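Local coordinates for Rpb7-binding protein seb1 (Schizosaccharomyces pombe 972h-, PDB 5MDT) that probably promotes transcription termination by binding RNA polymerase II, through its CTD-interacting domain, and nascent RNA, at residues V70-Q74 with I128-T134. Numbering follows the deposited sequence.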
loop_
_atom_site.group_PDB
_atom_site.type_symbol
_atom_site.label_atom_id
_atom_site.label_comp_id
_atom_site.label_asym_id
_atom_site.label_seq_id
_atom_site.Cartn_x
_atom_site.Cartn_y
_atom_site.Cartn_z
ATOM N N VAL A 70 0.996 -4.331 2.928
ATOM C CA VAL A 70 1.506 -3.903 4.240
ATOM C C VAL A 70 0.904 -4.739 5.372
ATOM O O VAL A 70 1.648 -5.208 6.232
ATOM C CB VAL A 70 1.415 -2.371 4.511
ATOM C CG1 VAL A 70 -0.032 -1.890 4.703
ATOM C CG2 VAL A 70 2.287 -1.973 5.704
ATOM N N ARG A 71 -0.412 -4.983 5.334
ATOM C CA ARG A 71 -1.047 -5.808 6.372
ATOM C C ARG A 71 -0.577 -7.278 6.320
ATOM O O ARG A 71 -0.463 -7.917 7.364
ATOM C CB ARG A 71 -2.557 -5.678 6.310
ATOM C CG ARG A 71 -3.047 -4.327 6.853
ATOM C CD ARG A 71 -4.557 -4.272 7.058
ATOM N NE ARG A 71 -5.269 -4.334 5.781
ATOM C CZ ARG A 71 -5.807 -5.435 5.261
ATOM N NH1 ARG A 71 -5.769 -6.582 5.930
ATOM N NH2 ARG A 71 -6.385 -5.397 4.067
ATOM N N SER A 72 -0.243 -7.785 5.119
ATOM C CA SER A 72 0.277 -9.150 4.967
ATOM C C SER A 72 1.708 -9.255 5.505
ATOM O O SER A 72 1.977 -10.190 6.241
ATOM C CB SER A 72 0.161 -9.623 3.527
ATOM O OG SER A 72 -1.210 -9.809 3.210
ATOM N N PHE A 73 2.582 -8.240 5.264
ATOM C CA PHE A 73 3.922 -8.229 5.868
ATOM C C PHE A 73 3.810 -8.118 7.390
ATOM O O PHE A 73 4.554 -8.783 8.104
ATOM C CB PHE A 73 4.762 -7.049 5.350
ATOM C CG PHE A 73 5.304 -7.132 3.938
ATOM C CD1 PHE A 73 5.873 -8.309 3.461
ATOM C CD2 PHE A 73 5.379 -5.996 3.139
ATOM C CE1 PHE A 73 6.432 -8.370 2.174
ATOM C CE2 PHE A 73 5.968 -6.050 1.866
ATOM C CZ PHE A 73 6.491 -7.232 1.392
ATOM N N GLN A 74 2.889 -7.268 7.887
ATOM C CA GLN A 74 2.646 -7.099 9.323
ATOM C C GLN A 74 2.244 -8.448 9.948
ATOM O O GLN A 74 2.787 -8.826 10.997
ATOM C CB GLN A 74 1.559 -6.035 9.567
ATOM C CG GLN A 74 1.182 -5.902 11.048
ATOM C CD GLN A 74 -0.008 -5.027 11.335
ATOM O OE1 GLN A 74 -0.849 -4.756 10.468
ATOM N NE2 GLN A 74 -0.129 -4.608 12.592
ATOM N N ILE A 128 -9.052 0.879 9.000
ATOM C CA ILE A 128 -8.565 -0.501 8.898
ATOM C C ILE A 128 -7.182 -0.611 9.558
ATOM O O ILE A 128 -6.956 -1.518 10.364
ATOM C CB ILE A 128 -8.608 -1.002 7.418
ATOM C CG1 ILE A 128 -10.079 -1.247 6.979
ATOM C CG2 ILE A 128 -7.743 -2.275 7.207
ATOM C CD1 ILE A 128 -10.310 -1.365 5.467
ATOM N N TRP A 129 -6.292 0.347 9.249
ATOM C CA TRP A 129 -4.934 0.430 9.785
ATOM C C TRP A 129 -4.918 0.703 11.289
ATOM O O TRP A 129 -4.069 0.169 11.996
ATOM C CB TRP A 129 -4.134 1.488 9.020
ATOM C CG TRP A 129 -3.932 1.139 7.577
ATOM C CD1 TRP A 129 -3.867 -0.114 7.037
ATOM C CD2 TRP A 129 -3.665 2.052 6.506
ATOM N NE1 TRP A 129 -3.608 -0.038 5.691
ATOM C CE2 TRP A 129 -3.466 1.280 5.337
ATOM C CE3 TRP A 129 -3.622 3.458 6.408
ATOM C CZ2 TRP A 129 -3.208 1.859 4.091
ATOM C CZ3 TRP A 129 -3.333 4.032 5.173
ATOM C CH2 TRP A 129 -3.146 3.236 4.030
ATOM N N GLU A 130 -5.852 1.523 11.767
ATOM C CA GLU A 130 -5.980 1.840 13.189
ATOM C C GLU A 130 -6.375 0.586 13.980
ATOM O O GLU A 130 -5.776 0.303 15.020
ATOM C CB GLU A 130 -6.995 2.977 13.389
ATOM C CG GLU A 130 -7.124 3.463 14.821
ATOM C CD GLU A 130 -7.897 4.760 14.926
ATOM O OE1 GLU A 130 -9.060 4.801 14.462
ATOM O OE2 GLU A 130 -7.324 5.750 15.438
ATOM N N LYS A 131 -7.364 -0.168 13.461
ATOM C CA LYS A 131 -7.897 -1.396 14.050
ATOM C C LYS A 131 -6.834 -2.508 14.074
ATOM O O LYS A 131 -6.749 -3.255 15.053
ATOM C CB LYS A 131 -9.150 -1.838 13.264
ATOM C CG LYS A 131 -9.932 -2.998 13.873
ATOM C CD LYS A 131 -10.965 -3.531 12.887
ATOM C CE LYS A 131 -11.676 -4.762 13.394
ATOM N NZ LYS A 131 -12.715 -5.223 12.437
ATOM N N ALA A 132 -6.025 -2.603 13.005
ATOM C CA ALA A 132 -4.975 -3.612 12.892
ATOM C C ALA A 132 -3.654 -3.140 13.522
ATOM O O ALA A 132 -2.697 -3.915 13.549
ATOM C CB ALA A 132 -4.766 -3.975 11.424
ATOM N N SER A 133 -3.602 -1.874 14.026
ATOM C CA SER A 133 -2.410 -1.210 14.589
ATOM C C SER A 133 -1.217 -1.255 13.578
ATOM O O SER A 133 -0.055 -1.372 13.975
ATOM C CB SER A 133 -2.025 -1.817 15.939
ATOM O OG SER A 133 -3.099 -1.778 16.862
ATOM N N THR A 134 -1.530 -1.148 12.268
ATOM C CA THR A 134 -0.563 -1.217 11.156
ATOM C C THR A 134 0.444 -0.063 11.205
ATOM O O THR A 134 1.630 -0.259 10.934
ATOM C CB THR A 134 -1.318 -1.293 9.808
ATOM O OG1 THR A 134 -2.285 -2.334 9.867
ATOM C CG2 THR A 134 -0.395 -1.535 8.609
#
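The carboxamide of Gln74 bonds with both of its polar atoms to the C-terminal end of helix 119-131, at Ala132 and Thr134. NE2 of Gln74 donates to O of Ala132 at 2.8 Å. OE1 of Gln74 accepts from OG1 of Thr134 at 2.9 Å, the hydroxyl lying off the carbonyl plane. Two bonds thus fix the rotation of a buried amide. The side chain delivers it by running out almost straight, CG anti to the backbone N (chi1 175°). One turn earlier, Val70 sets CG1 against the methyl CG2 of Thr134 at 3.9 Å and near the Trp129 indole. Arg71 passes its CG by OG1 of Thr134 and brings CD to the edge of that indole; the chain then bends at chi3, bringing NE within 3.5 Å of CG2 of Ile128. Further out, OD1 of Asp67 is shared, as salt-bridge partner of Arg71 NE and acceptor of the Trp129 NE1 hydrogen bond. Ala132 sits just before Ser133, whose positive phi marks a Schellman motif, and Thr134 N bonds back to O of Trp129. The whole joins helix 59-79 to the C-terminal end of helix 119-131 within the all-helical CID fold.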